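Local coordinates for hydrolase, haloacid dehalogenase-like family (Porphyromonas gingivalis, PDB 2I6X), which is probably a hydrolase of the haloacid dehalogenase superfamily, with a substrate that is not established, at residues 26-29 and 30-33; 95-98 and 99-103; 158-162 and 163-167. One frame throughout, in Å; residues are numbered along the deposited sequence.

Contact 1 (26-29 and 30-33); sequences RRFK and AIGV
F28 and V33 lie side by side and point the same way across a Schellman motif that ends helix 21-30, with I31, also of 30-33, beside the same ring. The ring is reached through one ortho carbon: F28 CD1 is 3.9 Å from V33 CG2 and 4.1 Å from I31 CD1, both methyls approaching it obliquely. V33 turns CG2 to the ring because CG1 stands opposite its own backbone N (chi1 -167°), which leaves CG2 beside that N. I31 holds CG1 between backbone N and carbonyl carbon, where it packs 3.4 Å from F28 O before its extended end reaches the ring. A82 and L83 of helix 76-83 and I36 of helix 36-39 also touch F28, and L66 and I70 of helix 59-70 touch V33. K29 carries an extended chain to a weak, long ion pair with E37. G32 has positive phi (90°), the hallmark of the C-prime residue, and bends the chain back so that two N-H groups cap the last turn. G32 N bonds to K29 O at 2.9 Å, and V33 N bonds to F28 O at 2.9 Å.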
loop_
_atom_site.group_PDB
_atom_site.type_symbol
_atom_site.label_atom_id
_atom_site.label_comp_id
_atom_site.label_asym_id
_atom_site.label_seq_id
_atom_site.Cartn_x
_atom_site.Cartn_y
_atom_site.Cartn_z
ATOM N N ARG A 26 4.669 10.310 -16.299
ATOM C CA ARG A 26 5.764 10.865 -17.113
ATOM C C ARG A 26 6.768 9.777 -17.526
ATOM O O ARG A 26 7.124 9.675 -18.703
ATOM C CB ARG A 26 6.472 11.999 -16.348
ATOM C CG ARG A 26 7.443 12.849 -17.159
ATOM C CD ARG A 26 8.487 13.533 -16.253
ATOM N NE ARG A 26 9.482 12.594 -15.705
ATOM C CZ ARG A 26 10.509 12.939 -14.924
ATOM N NH1 ARG A 26 11.349 12.016 -14.478
ATOM N NH2 ARG A 26 10.699 14.210 -14.576
ATOM N N ARG A 27 7.198 8.964 -16.561
ATOM C CA ARG A 27 8.171 7.898 -16.809
ATOM C C ARG A 27 7.605 6.797 -17.729
ATOM O O ARG A 27 8.280 6.345 -18.680
ATOM C CB ARG A 27 8.693 7.324 -15.484
ATOM C CG ARG A 27 9.460 8.319 -14.617
ATOM C CD ARG A 27 10.028 7.646 -13.371
ATOM N NE ARG A 27 10.604 8.619 -12.451
ATOM C CZ ARG A 27 11.383 8.333 -11.399
ATOM N NH1 ARG A 27 11.708 7.070 -11.089
ATOM N NH2 ARG A 27 11.853 9.331 -10.651
ATOM N N PHE A 28 6.347 6.412 -17.487
ATOM C CA PHE A 28 5.669 5.452 -18.369
ATOM C C PHE A 28 5.554 5.907 -19.822
ATOM O O PHE A 28 5.767 5.113 -20.738
ATOM C CB PHE A 28 4.314 5.030 -17.813
ATOM C CG PHE A 28 4.401 3.896 -16.846
ATOM C CD1 PHE A 28 4.890 2.656 -17.255
ATOM C CD2 PHE A 28 4.005 4.065 -15.510
ATOM C CE1 PHE A 28 4.980 1.590 -16.347
ATOM C CE2 PHE A 28 4.086 3.013 -14.580
ATOM C CZ PHE A 28 4.568 1.769 -15.001
ATOM N N LYS A 29 5.219 7.176 -20.026
ATOM C CA LYS A 29 5.193 7.753 -21.357
ATOM C C LYS A 29 6.568 7.650 -22.022
ATOM O O LYS A 29 6.672 7.254 -23.185
ATOM C CB LYS A 29 4.733 9.213 -21.297
ATOM C CG LYS A 29 3.251 9.358 -21.105
ATOM C CD LYS A 29 2.810 10.799 -21.020
ATOM C CE LYS A 29 1.310 10.840 -20.814
ATOM N NZ LYS A 29 0.860 12.138 -20.260
ATOM N N ALA A 30 7.620 8.001 -21.279
ATOM C CA ALA A 30 8.976 7.969 -21.826
ATOM C C ALA A 30 9.449 6.563 -22.261
ATOM O O ALA A 30 10.309 6.455 -23.127
ATOM C CB ALA A 30 9.979 8.643 -20.877
ATOM N N ILE A 31 8.877 5.497 -21.695
ATOM C CA ILE A 31 9.160 4.148 -22.199
ATOM C C ILE A 31 8.078 3.559 -23.108
ATOM O O ILE A 31 7.990 2.333 -23.259
ATOM C CB ILE A 31 9.494 3.139 -21.083
ATOM C CG1 ILE A 31 8.370 3.080 -20.045
ATOM C CG2 ILE A 31 10.871 3.464 -20.501
ATOM C CD1 ILE A 31 8.529 1.971 -18.951
ATOM N N GLY A 32 7.256 4.428 -23.702
ATOM C CA GLY A 32 6.291 4.020 -24.733
ATOM C C GLY A 32 4.903 3.597 -24.283
ATOM O O GLY A 32 4.049 3.292 -25.115
ATOM N N VAL A 33 4.660 3.571 -22.976
ATOM C CA VAL A 33 3.311 3.263 -22.477
ATOM C C VAL A 33 2.451 4.537 -22.559
ATOM O O VAL A 33 2.286 5.270 -21.575
ATOM C CB VAL A 33 3.322 2.655 -21.061
ATOM C CG1 VAL A 33 1.953 2.076 -20.736
ATOM C CG2 VAL A 33 4.370 1.577 -20.935
#

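Contact 2 (95-98 and 99-103); sequences FDYI and DSLRP
Y97 and L101, one turn apart on helix 92-101, bring an aromatic ring and a branched aliphatic chain together. Followed outward, L101 CB sits 3.3 Å from I98 O, the oxygen that accepts its backbone N-H. CG, opposite the carbonyl carbon of its own residue (chi1 -70°), lies 3.5 Å from Y97 O and over one face of the Y97 ring, displaced toward its rim. The two methyls then divide the phenol between them: CD1 comes to 3.7 Å from Y97 CE2, and CD2 to 3.8 Å from Y97 OH. L107 of strand 106-111, I8 of strand 7-10 and L207 of helix 200-207 also touch this leucine, while Y97 OH and T204 OG1 share a weak hydrogen bond. S100 OG, which chi1 of 73° places between its backbone N and carbonyl carbon, donates to Y97 O in a short bond of 2.5 Å, tilted 19° from the carbonyl plane. L101 N adds a weak bond to that oxygen, as does S100 N, which chiefly bonds to D96 O. The side chains of Y97 and L101 thus meet by van der Waals contact, while Y97 O is a shared acceptor near the end of the helix.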
loop_
_atom_site.group_PDB
_atom_site.type_symbol
_atom_site.label_atom_id
_atom_site.label_comp_id
_atom_site.label_asym_id
_atom_site.label_seq_id
_atom_site.Cartn_x
_atom_site.Cartn_y
_atom_site.Cartn_z
ATOM N N PHE A 95 7.376 6.356 10.042
ATOM C CA PHE A 95 7.913 5.043 10.419
ATOM C C PHE A 95 8.477 5.028 11.841
ATOM O O PHE A 95 8.269 4.066 12.579
ATOM C CB PHE A 95 8.929 4.531 9.398
ATOM C CG PHE A 95 8.295 3.880 8.221
ATOM C CD1 PHE A 95 7.792 2.575 8.315
ATOM C CD2 PHE A 95 8.147 4.572 7.024
ATOM C CE1 PHE A 95 7.180 1.943 7.203
ATOM C CE2 PHE A 95 7.524 3.963 5.916
ATOM C CZ PHE A 95 7.050 2.639 6.009
ATOM N N ASP A 96 9.179 6.096 12.216
ATOM C CA ASP A 96 9.622 6.270 13.590
ATOM C C ASP A 96 8.457 6.214 14.580
ATOM O O ASP A 96 8.556 5.544 15.606
ATOM C CB ASP A 96 10.402 7.589 13.755
ATOM C CG ASP A 96 11.844 7.469 13.303
ATOM O OD1 ASP A 96 12.317 6.323 13.103
ATOM O OD2 ASP A 96 12.517 8.507 13.153
ATOM N N TYR A 97 7.363 6.906 14.251
ATOM C CA TYR A 97 6.191 6.958 15.102
ATOM C C TYR A 97 5.553 5.580 15.246
ATOM O O TYR A 97 5.162 5.178 16.330
ATOM C CB TYR A 97 5.164 7.961 14.576
ATOM C CG TYR A 97 3.884 7.910 15.366
ATOM C CD1 TYR A 97 3.867 8.258 16.729
ATOM C CD2 TYR A 97 2.703 7.494 14.779
ATOM C CE1 TYR A 97 2.688 8.185 17.483
ATOM C CE2 TYR A 97 1.501 7.418 15.521
ATOM C CZ TYR A 97 1.510 7.763 16.869
ATOM O OH TYR A 97 0.352 7.704 17.600
ATOM N N ILE A 98 5.454 4.871 14.138
ATOM C CA ILE A 98 4.909 3.526 14.101
ATOM C C ILE A 98 5.800 2.638 14.959
ATOM O O ILE A 98 5.322 1.816 15.708
ATOM C CB ILE A 98 4.810 3.027 12.626
ATOM C CG1 ILE A 98 3.644 3.707 11.926
ATOM C CG2 ILE A 98 4.615 1.516 12.502
ATOM C CD1 ILE A 98 3.469 3.190 10.527
ATOM N N ASP A 99 7.104 2.834 14.865
ATOM C CA ASP A 99 8.025 2.040 15.644
ATOM C C ASP A 99 7.811 2.213 17.152
ATOM O O ASP A 99 8.010 1.261 17.920
ATOM C CB ASP A 99 9.464 2.375 15.278
ATOM C CG ASP A 99 10.440 1.355 15.829
ATOM O OD1 ASP A 99 11.371 1.759 16.562
ATOM O OD2 ASP A 99 10.245 0.140 15.554
ATOM N N SER A 100 7.407 3.421 17.562
ATOM C CA SER A 100 7.089 3.707 18.958
ATOM C C SER A 100 5.799 3.036 19.412
ATOM O O SER A 100 5.584 2.854 20.603
ATOM C CB SER A 100 7.017 5.217 19.214
ATOM O OG SER A 100 5.860 5.793 18.653
ATOM N N LEU A 101 4.945 2.665 18.461
ATOM C CA LEU A 101 3.659 2.095 18.787
ATOM C C LEU A 101 3.736 0.610 19.095
ATOM O O LEU A 101 2.810 0.060 19.661
ATOM C CB LEU A 101 2.679 2.330 17.646
ATOM C CG LEU A 101 2.201 3.760 17.424
ATOM C CD1 LEU A 101 1.216 3.767 16.280
ATOM C CD2 LEU A 101 1.559 4.306 18.668
ATOM N N ARG A 102 4.839 -0.042 18.732
ATOM C CA ARG A 102 4.867 -1.517 18.723
ATOM C C ARG A 102 4.707 -2.197 20.074
ATOM O O ARG A 102 4.065 -3.252 20.159
ATOM C CB ARG A 102 6.088 -2.094 18.002
ATOM C CG ARG A 102 5.945 -3.618 17.738
ATOM C CD ARG A 102 5.294 -3.962 16.386
ATOM N NE ARG A 102 6.331 -4.375 15.441
ATOM C CZ ARG A 102 6.456 -5.599 14.939
ATOM N NH1 ARG A 102 5.577 -6.542 15.250
ATOM N NH2 ARG A 102 7.446 -5.876 14.098
ATOM N N PRO A 103 5.294 -1.640 21.131
ATOM C CA PRO A 103 5.061 -2.358 22.367
ATOM C C PRO A 103 3.620 -2.272 22.890
ATOM O O PRO A 103 3.227 -3.108 23.694
ATOM C CB PRO A 103 6.033 -1.691 23.349
ATOM C CG PRO A 103 6.991 -0.913 22.500
ATOM C CD PRO A 103 6.188 -0.489 21.322
#

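Contact 3 (158-162 and 163-167); sequences EMIAD and SGMKP
M159 O receives two donors from S163, the backbone N at 2.9 Å and OG at 2.8 Å. The hydroxyl stands above the carbonyl plane, 36° out of it. It can reach back to this oxygen because OG sits between its own backbone N and carbonyl carbon (chi1 69°). The same OG accepts from M165 N at 3.1 Å, closing an ST turn, so one serine side chain both ties itself to the last helical turn and holds the chain leaving it. G164 takes positive phi, and its N bonds to I160 O at 2.8 Å. These bonds end helix 153-163 and turn the chain toward strand 170-173 of the central parallel sheet in this Rossmann-like HAD fold. Apolar contacts make up the rest of the meeting between the two segments. The selenomethionines M159 and M165, both bent at chi3, cross at a slant, the end of each against the other: M165 CE is 3.8 Å from M159 CG, and M159 CE is 3.8 Å from M165 SE. V9 of strand 7-10 touches both, and F108 of strand 106-111 touches M165, which places the pair between helix and sheet. I160 and P167 meet at about a right angle, with I160 CD1 4.0 Å from P167 CG, and F188 packs on both. Among charged groups, D162 OD2 is hydrogen-bonded by Y141 OH and makes a salt bridge with K139.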
loop_
_atom_site.group_PDB
_atom_site.type_symbol
_atom_site.label_atom_id
_atom_site.label_comp_id
_atom_site.label_asym_id
_atom_site.label_seq_id
_atom_site.Cartn_x
_atom_site.Cartn_y
_atom_site.Cartn_z
ATOM N N GLU A 158 -9.548 -12.229 5.178
ATOM C CA GLU A 158 -8.336 -13.020 5.306
ATOM C C GLU A 158 -7.461 -12.459 6.445
ATOM O O GLU A 158 -7.031 -13.215 7.327
ATOM C CB GLU A 158 -7.574 -13.084 3.978
ATOM C CG GLU A 158 -6.439 -14.119 4.001
ATOM C CD GLU A 158 -5.719 -14.304 2.658
ATOM O OE1 GLU A 158 -6.381 -14.150 1.616
ATOM O OE2 GLU A 158 -4.504 -14.632 2.632
HETATM N N MSE A 159 -7.254 -11.136 6.431
HETATM C CA MSE A 159 -6.530 -10.404 7.471
HETATM C C MSE A 159 -7.057 -10.652 8.894
HETATM O O MSE A 159 -6.291 -11.003 9.795
HETATM C CB MSE A 159 -6.524 -8.897 7.173
HETATM C CG MSE A 159 -5.933 -8.086 8.319
HETATM SE SE MSE A 159 -5.672 -6.191 7.920
HETATM C CE MSE A 159 -7.571 -5.651 7.993
ATOM N N ILE A 160 -8.357 -10.452 9.084
ATOM C CA ILE A 160 -9.057 -10.793 10.342
ATOM C C ILE A 160 -8.818 -12.224 10.798
ATOM O O ILE A 160 -8.399 -12.442 11.940
ATOM C CB ILE A 160 -10.569 -10.470 10.216
ATOM C CG1 ILE A 160 -10.779 -8.950 9.983
ATOM C CG2 ILE A 160 -11.390 -10.987 11.405
ATOM C CD1 ILE A 160 -12.217 -8.616 9.490
ATOM N N ALA A 161 -9.089 -13.204 9.926
ATOM C CA ALA A 161 -8.837 -14.612 10.238
ATOM C C ALA A 161 -7.366 -14.873 10.618
ATOM O O ALA A 161 -7.086 -15.544 11.616
ATOM C CB ALA A 161 -9.251 -15.498 9.078
ATOM N N ASP A 162 -6.432 -14.321 9.838
ATOM C CA ASP A 162 -5.019 -14.616 10.047
ATOM C C ASP A 162 -4.446 -13.953 11.304
ATOM O O ASP A 162 -3.652 -14.570 12.019
ATOM C CB ASP A 162 -4.182 -14.246 8.813
ATOM C CG ASP A 162 -2.681 -14.554 9.002
ATOM O OD1 ASP A 162 -2.298 -15.742 8.972
ATOM O OD2 ASP A 162 -1.882 -13.611 9.193
ATOM N N SER A 163 -4.861 -12.717 11.575
ATOM C CA SER A 163 -4.336 -11.942 12.706
ATOM C C SER A 163 -5.109 -12.135 13.999
ATOM O O SER A 163 -4.560 -11.926 15.085
ATOM C CB SER A 163 -4.352 -10.441 12.376
ATOM O OG SER A 163 -5.708 -10.005 12.323
ATOM N N GLY A 164 -6.387 -12.478 13.879
ATOM C CA GLY A 164 -7.299 -12.529 15.021
ATOM C C GLY A 164 -7.739 -11.177 15.568
ATOM O O GLY A 164 -8.217 -11.088 16.689
HETATM N N MSE A 165 -7.580 -10.122 14.782
HETATM C CA MSE A 165 -8.031 -8.795 15.185
HETATM C C MSE A 165 -9.555 -8.685 15.171
HETATM O O MSE A 165 -10.225 -9.116 14.221
HETATM C CB MSE A 165 -7.409 -7.723 14.287
HETATM C CG MSE A 165 -7.893 -7.760 12.842
HETATM SE SE MSE A 165 -7.045 -6.395 11.729
HETATM C CE MSE A 165 -5.164 -6.892 11.827
ATOM N N LYS A 166 -10.099 -8.137 16.253
ATOM C CA LYS A 166 -11.500 -7.713 16.295
ATOM C C LYS A 166 -11.615 -6.338 15.622
ATOM O O LYS A 166 -10.898 -5.394 16.000
ATOM C CB LYS A 166 -11.992 -7.663 17.742
ATOM C CG LYS A 166 -11.878 -8.994 18.457
ATOM C CD LYS A 166 -12.569 -8.993 19.797
ATOM C CE LYS A 166 -12.059 -10.132 20.655
ATOM N NZ LYS A 166 -12.797 -10.239 21.953
ATOM N N PRO A 167 -12.466 -6.226 14.585
ATOM C CA PRO A 167 -12.651 -4.920 13.910
ATOM C C PRO A 167 -12.985 -3.758 14.855
ATOM O O PRO A 167 -12.473 -2.651 14.684
ATOM C CB PRO A 167 -13.782 -5.190 12.908
ATOM C CG PRO A 167 -13.696 -6.667 12.649
ATOM C CD PRO A 167 -13.272 -7.293 13.953
#

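Along the chain the three come in series: contact 1 at the end of helix 21-30, contact 2 in the last turns of helix 92-101, contact 3 at the end of helix 153-163. Contact 1 lies among helices 36-39, 59-70 and 76-83, and its centre is about 37 Å from that of contact 2 and 39 Å from that of contact 3, on the opposite side of the chain's centre from each. Contacts 2 and 3, with centres 21 Å apart, both pack on strands 7-10 and 106-111 of the five-stranded parallel sheet. This division is consistent with a HAD core and a helical cap, contact 1 belonging to the cap.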